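Local coordinates for protein 2-polyprenyl-6-methoxyphenol hydroxylase-like FAD-dependent oxidoreductase (Streptomyces sp. NRRL 11266, PDB 6UI5) that binds flavin-adenine dinucleotide and is an FAD-dependent oxidoreductase related to the aromatic-ring hydroxylases, at residues Thr268-Ala271 and Glu272-Lys276; Ser326-Val329 and Glu330-Ala334. All coordinates share one frame; numbering follows the deposited sequence.

Contact 1 of 2, residues Thr268-Ala271 and Glu272-Lys276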
loop_
_atom_site.group_PDB
_atom_site.type_symbol
_atom_site.label_atom_id
_atom_site.label_comp_id
_atom_site.label_asym_id
_atom_site.label_seq_id
_atom_site.Cartn_x
_atom_site.Cartn_y
_atom_site.Cartn_z
ATOM N N THR A 268 -8.627 17.811 2.860
ATOM C CA THR A 268 -8.077 16.858 3.825
ATOM C C THR A 268 -7.129 17.588 4.767
ATOM O O THR A 268 -6.069 18.060 4.344
ATOM C CB THR A 268 -7.332 15.747 3.104
ATOM O OG1 THR A 268 -8.187 15.159 2.120
ATOM C CG2 THR A 268 -6.887 14.682 4.108
ATOM N N ARG A 269 -7.493 17.684 6.045
ATOM C CA ARG A 269 -6.663 18.411 6.997
ATOM C C ARG A 269 -6.609 17.690 8.332
ATOM O O ARG A 269 -7.558 16.999 8.734
ATOM C CB ARG A 269 -7.138 19.867 7.236
ATOM C CG ARG A 269 -7.261 20.713 5.937
ATOM C CD ARG A 269 -5.938 21.422 5.489
ATOM N NE ARG A 269 -6.234 22.223 4.301
ATOM C CZ ARG A 269 -6.240 21.775 3.046
ATOM N NH1 ARG A 269 -5.849 20.504 2.772
ATOM N NH2 ARG A 269 -6.576 22.639 2.049
ATOM N N ASN A 270 -5.474 17.859 9.010
ATOM C CA ASN A 270 -5.311 17.392 10.375
ATOM C C ASN A 270 -4.664 18.523 11.166
ATOM O O ASN A 270 -3.566 18.968 10.825
ATOM C CB ASN A 270 -4.476 16.108 10.403
ATOM C CG ASN A 270 -4.640 15.322 11.691
ATOM O OD1 ASN A 270 -5.687 15.405 12.338
ATOM N ND2 ASN A 270 -3.601 14.530 12.065
ATOM N N ALA A 271 -5.366 19.023 12.184
ATOM C CA ALA A 271 -4.787 20.024 13.070
ATOM C C ALA A 271 -3.452 19.533 13.633
ATOM O O ALA A 271 -3.295 18.355 13.967
ATOM C CB ALA A 271 -5.761 20.341 14.209
ATOM N N GLU A 272 -2.480 20.445 13.719
ATOM C CA GLU A 272 -1.156 20.084 14.225
ATOM C C GLU A 272 -1.167 19.803 15.727
ATOM O O GLU A 272 -0.421 18.945 16.201
ATOM C CB GLU A 272 -0.169 21.201 13.910
ATOM C CG GLU A 272 1.241 20.883 14.318
ATOM C CD GLU A 272 2.144 22.096 14.300
ATOM O OE1 GLU A 272 1.909 23.011 13.473
ATOM O OE2 GLU A 272 3.091 22.124 15.118
ATOM N N GLN A 273 -2.007 20.504 16.477
ATOM C CA GLN A 273 -2.097 20.379 17.927
ATOM C C GLN A 273 -3.580 20.337 18.271
ATOM O O GLN A 273 -4.270 21.344 18.080
ATOM C CB GLN A 273 -1.407 21.561 18.632
ATOM C CG GLN A 273 0.077 21.641 18.389
ATOM C CD GLN A 273 0.802 20.391 18.891
ATOM O OE1 GLN A 273 0.398 19.783 19.886
ATOM N NE2 GLN A 273 1.866 19.997 18.191
ATOM N N TYR A 274 -4.092 19.197 18.761
ATOM C CA TYR A 274 -5.497 19.211 19.159
ATOM C C TYR A 274 -5.697 19.920 20.482
ATOM O O TYR A 274 -6.837 19.977 20.965
ATOM C CB TYR A 274 -6.108 17.811 19.283
ATOM C CG TYR A 274 -6.210 16.964 18.030
ATOM C CD1 TYR A 274 -5.536 17.300 16.872
ATOM C CD2 TYR A 274 -6.991 15.812 18.018
ATOM C CE1 TYR A 274 -5.618 16.511 15.738
ATOM C CE2 TYR A 274 -7.078 15.009 16.878
ATOM C CZ TYR A 274 -6.377 15.363 15.748
ATOM O OH TYR A 274 -6.429 14.574 14.611
ATOM N N ARG A 275 -4.627 20.449 21.075
ATOM C CA ARG A 275 -4.716 21.132 22.358
ATOM C C ARG A 275 -3.744 22.301 22.398
ATOM O O ARG A 275 -2.592 22.165 21.987
ATOM C CB ARG A 275 -4.397 20.181 23.514
ATOM C CG ARG A 275 -4.375 20.903 24.829
ATOM C CD ARG A 275 -3.463 20.274 25.869
ATOM N NE ARG A 275 -3.650 21.000 27.122
ATOM C CZ ARG A 275 -3.149 20.644 28.298
ATOM N NH1 ARG A 275 -2.398 19.553 28.416
ATOM N NH2 ARG A 275 -3.407 21.388 29.364
ATOM N N LYS A 276 -4.200 23.446 22.912
ATOM C CA LYS A 276 -3.309 24.553 23.209
ATOM C C LYS A 276 -3.661 25.089 24.600
ATOM O O LYS A 276 -4.181 26.180 24.741
ATOM C CB LYS A 276 -3.374 25.648 22.138
ATOM C CG LYS A 276 -2.416 26.822 22.399
ATOM C CD LYS A 276 -2.198 27.758 21.192
ATOM C CE LYS A 276 -1.990 26.981 19.884
ATOM N NZ LYS A 276 -0.691 26.250 19.639
#
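Asn270 and Ala271 end an extended strand, and the backbone then turns through Glu272 and continues as a loop, from which the Tyr274 side chain reaches back to the strand end. The main link is a hydrogen bond from Tyr274 OH to Asn270 OD1, 2.5 Å long. The phenol meets the amide oxygen in the carbonyl plane, on a lone pair, with a C=O...donor angle of 134°. The two side chains cross at about a right angle, and OD1 lies at the edge of the ring, in its plane, while the amide itself stands nearly perpendicular to that plane. Asn270 gets there because CG sits anti to the backbone N (chi1 -161°). The carbonyl oxygen of Ala271 also lies at the ring edge, in its plane, 3.5 Å from Tyr274 CE1. The methyl adds an apolar touch, Ala271 CB to Tyr274 CD1 at 4.0 Å. Asn270 ND2 makes a weak hydrogen bond to His332 O, so the amide bridges Tyr274 and the helix 325-346. This is a local side-chain hydrogen bond, from residue i+4 to i, at the end of strand 257-271, where the chain passes from the antiparallel sheet toward strand 279-281 of the parallel sheet.

Contact 2 of 2, residues Ser326-Val329 and Glu330-Ala334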
loop_
_atom_site.group_PDB
_atom_site.type_symbol
_atom_site.label_atom_id
_atom_site.label_comp_id
_atom_site.label_asym_id
_atom_site.label_seq_id
_atom_site.Cartn_x
_atom_site.Cartn_y
_atom_site.Cartn_z
ATOM N N SER A 326 -2.318 13.481 26.874
ATOM C CA SER A 326 -2.528 12.250 26.132
ATOM C C SER A 326 -3.713 12.371 25.194
ATOM O O SER A 326 -3.847 11.550 24.273
ATOM C CB SER A 326 -2.736 11.064 27.077
ATOM O OG SER A 326 -4.055 11.038 27.607
ATOM N N TYR A 327 -4.574 13.373 25.406
ATOM C CA TYR A 327 -5.600 13.654 24.408
ATOM C C TYR A 327 -4.956 13.859 23.043
ATOM O O TYR A 327 -5.210 13.090 22.105
ATOM C CB TYR A 327 -6.427 14.862 24.810
ATOM C CG TYR A 327 -7.389 15.282 23.727
ATOM C CD1 TYR A 327 -8.494 14.502 23.422
ATOM C CD2 TYR A 327 -7.187 16.455 23.004
ATOM C CE1 TYR A 327 -9.367 14.864 22.436
ATOM C CE2 TYR A 327 -8.069 16.835 22.022
ATOM C CZ TYR A 327 -9.152 16.033 21.742
ATOM O OH TYR A 327 -10.035 16.375 20.759
ATOM N N HIS A 328 -4.061 14.855 22.922
ATOM C CA HIS A 328 -3.408 15.057 21.631
ATOM C C HIS A 328 -2.685 13.795 21.158
ATOM O O HIS A 328 -2.808 13.395 19.992
ATOM C CB HIS A 328 -2.413 16.215 21.656
ATOM C CG HIS A 328 -1.610 16.297 20.389
ATOM N ND1 HIS A 328 -2.021 17.035 19.294
ATOM C CD2 HIS A 328 -0.474 15.655 20.005
ATOM C CE1 HIS A 328 -1.143 16.883 18.311
ATOM N NE2 HIS A 328 -0.197 16.049 18.715
ATOM N N VAL A 329 -1.878 13.180 22.029
ATOM C CA VAL A 329 -1.086 12.033 21.587
ATOM C C VAL A 329 -1.985 10.964 20.992
ATOM O O VAL A 329 -1.769 10.485 19.872
ATOM C CB VAL A 329 -0.266 11.460 22.746
ATOM C CG1 VAL A 329 0.537 10.262 22.236
ATOM C CG2 VAL A 329 0.619 12.525 23.317
ATOM N N GLU A 330 -3.011 10.580 21.744
ATOM C CA GLU A 330 -3.861 9.484 21.320
ATOM C C GLU A 330 -4.684 9.872 20.109
ATOM O O GLU A 330 -4.804 9.084 19.164
ATOM C CB GLU A 330 -4.760 9.054 22.479
ATOM C CG GLU A 330 -4.073 8.052 23.373
ATOM C CD GLU A 330 -4.603 8.063 24.794
ATOM O OE1 GLU A 330 -3.851 7.647 25.702
ATOM O OE2 GLU A 330 -5.766 8.469 25.003
ATOM N N ARG A 331 -5.232 11.091 20.101
ATOM C CA ARG A 331 -6.245 11.426 19.106
ATOM C C ARG A 331 -5.679 12.048 17.845
ATOM O O ARG A 331 -6.216 11.801 16.762
ATOM C CB ARG A 331 -7.284 12.318 19.742
ATOM C CG ARG A 331 -8.150 11.497 20.699
ATOM C CD ARG A 331 -9.302 10.914 19.915
ATOM N NE ARG A 331 -9.076 9.594 19.365
ATOM C CZ ARG A 331 -9.889 9.010 18.493
ATOM N NH1 ARG A 331 -10.971 9.667 18.053
ATOM N NH2 ARG A 331 -9.631 7.770 18.070
ATOM N N HIS A 332 -4.571 12.781 17.928
ATOM C CA HIS A 332 -3.924 13.216 16.699
ATOM C C HIS A 332 -3.525 12.028 15.829
ATOM O O HIS A 332 -3.598 12.115 14.596
ATOM C CB HIS A 332 -2.706 14.081 17.001
ATOM C CG HIS A 332 -1.995 14.563 15.776
ATOM N ND1 HIS A 332 -1.259 13.725 14.966
ATOM C CD2 HIS A 332 -1.901 15.797 15.227
ATOM C CE1 HIS A 332 -0.745 14.422 13.966
ATOM N NE2 HIS A 332 -1.115 15.682 14.105
ATOM N N LEU A 333 -3.088 10.914 16.442
ATOM C CA LEU A 333 -2.728 9.743 15.637
ATOM C C LEU A 333 -3.942 9.232 14.893
ATOM O O LEU A 333 -3.858 8.906 13.707
ATOM C CB LEU A 333 -2.133 8.618 16.502
ATOM C CG LEU A 333 -2.069 7.173 15.955
ATOM C CD1 LEU A 333 -1.143 7.031 14.707
ATOM C CD2 LEU A 333 -1.547 6.169 17.032
ATOM N N ALA A 334 -5.086 9.176 15.581
ATOM C CA ALA A 334 -6.292 8.633 14.975
ATOM C C ALA A 334 -6.780 9.528 13.833
ATOM O O ALA A 334 -7.218 9.032 12.781
ATOM C CB ALA A 334 -7.364 8.461 16.058
#
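His328 and His332, one helical turn apart, make the closest side-chain contact of this stretch, while three backbone bonds join its two halves. Glu330 N to Ser326 O, Arg331 N to Tyr327 O and His332 N to His328 O are each 2.8 Å, the regular i to i+4 ladder of an alpha-helix.

Among the ring contacts, the two imidazoles lie side by side and point the same way, their planes inclined at 40° and their centroids 4.8 Å apart. The methylene of His332 sits over one face of the His328 ring, CB being 3.7 Å from its centroid in a CH-pi contact, and His328 CE1 comes within 3.4 Å of His332 CD2. Both residues hold CG anti to the backbone N (chi1 172° and -180°), which sends the rings off the helix in the same direction. Tyr327 meets the aliphatic part of Arg331 instead: Tyr327 CE1 is 4.0 Å from Arg331 CG, and Arg331 CB lies above one face toward the rim.

Polar ends reach beyond the turn: Tyr327 OH bonds to Ile281 O, Arg331 NH1 pairs with Asp303, and Ser326 OG bonds to Leu323 O and Lys310. Glu330 OE1 lies 3.8 Å from Ser326 CB, but the carboxylate is gripped by Lys310 and Asn306 of helix 295-316 and by Arg469 from another part of the chain.

With cationic partners at both oxygens, Glu330 is probably kept ionised. The chemistry thus divides round the helix: salt bridges and hydrogen bonds hold one flank, while the paired imidazoles form another, where His328 ND1, facing a backbone N-H, probably serves as acceptor.

Overall arrangement
Contact 1 precedes contact 2 in the chain, and the two pack directly against each other, their centres about 10 Å apart. His328 ND1 lies 3.0 Å from Tyr274 N, a probable hydrogen bond that ties the turn after strand 257-271 to the helix 325-346. On the same interface Ala271 O is 3.2 Å from His332 CD2, and Tyr274 CE2 is 3.3 Å from Arg331 O; the rings of Tyr274 and His332 also meet, at about 45°. Both sites stand back from the cofactor: the side chain of Tyr274 is about 11 Å from the bound flavin-adenine dinucleotide and that of Tyr327 about 9 Å, so neither contact touches it through these side chains.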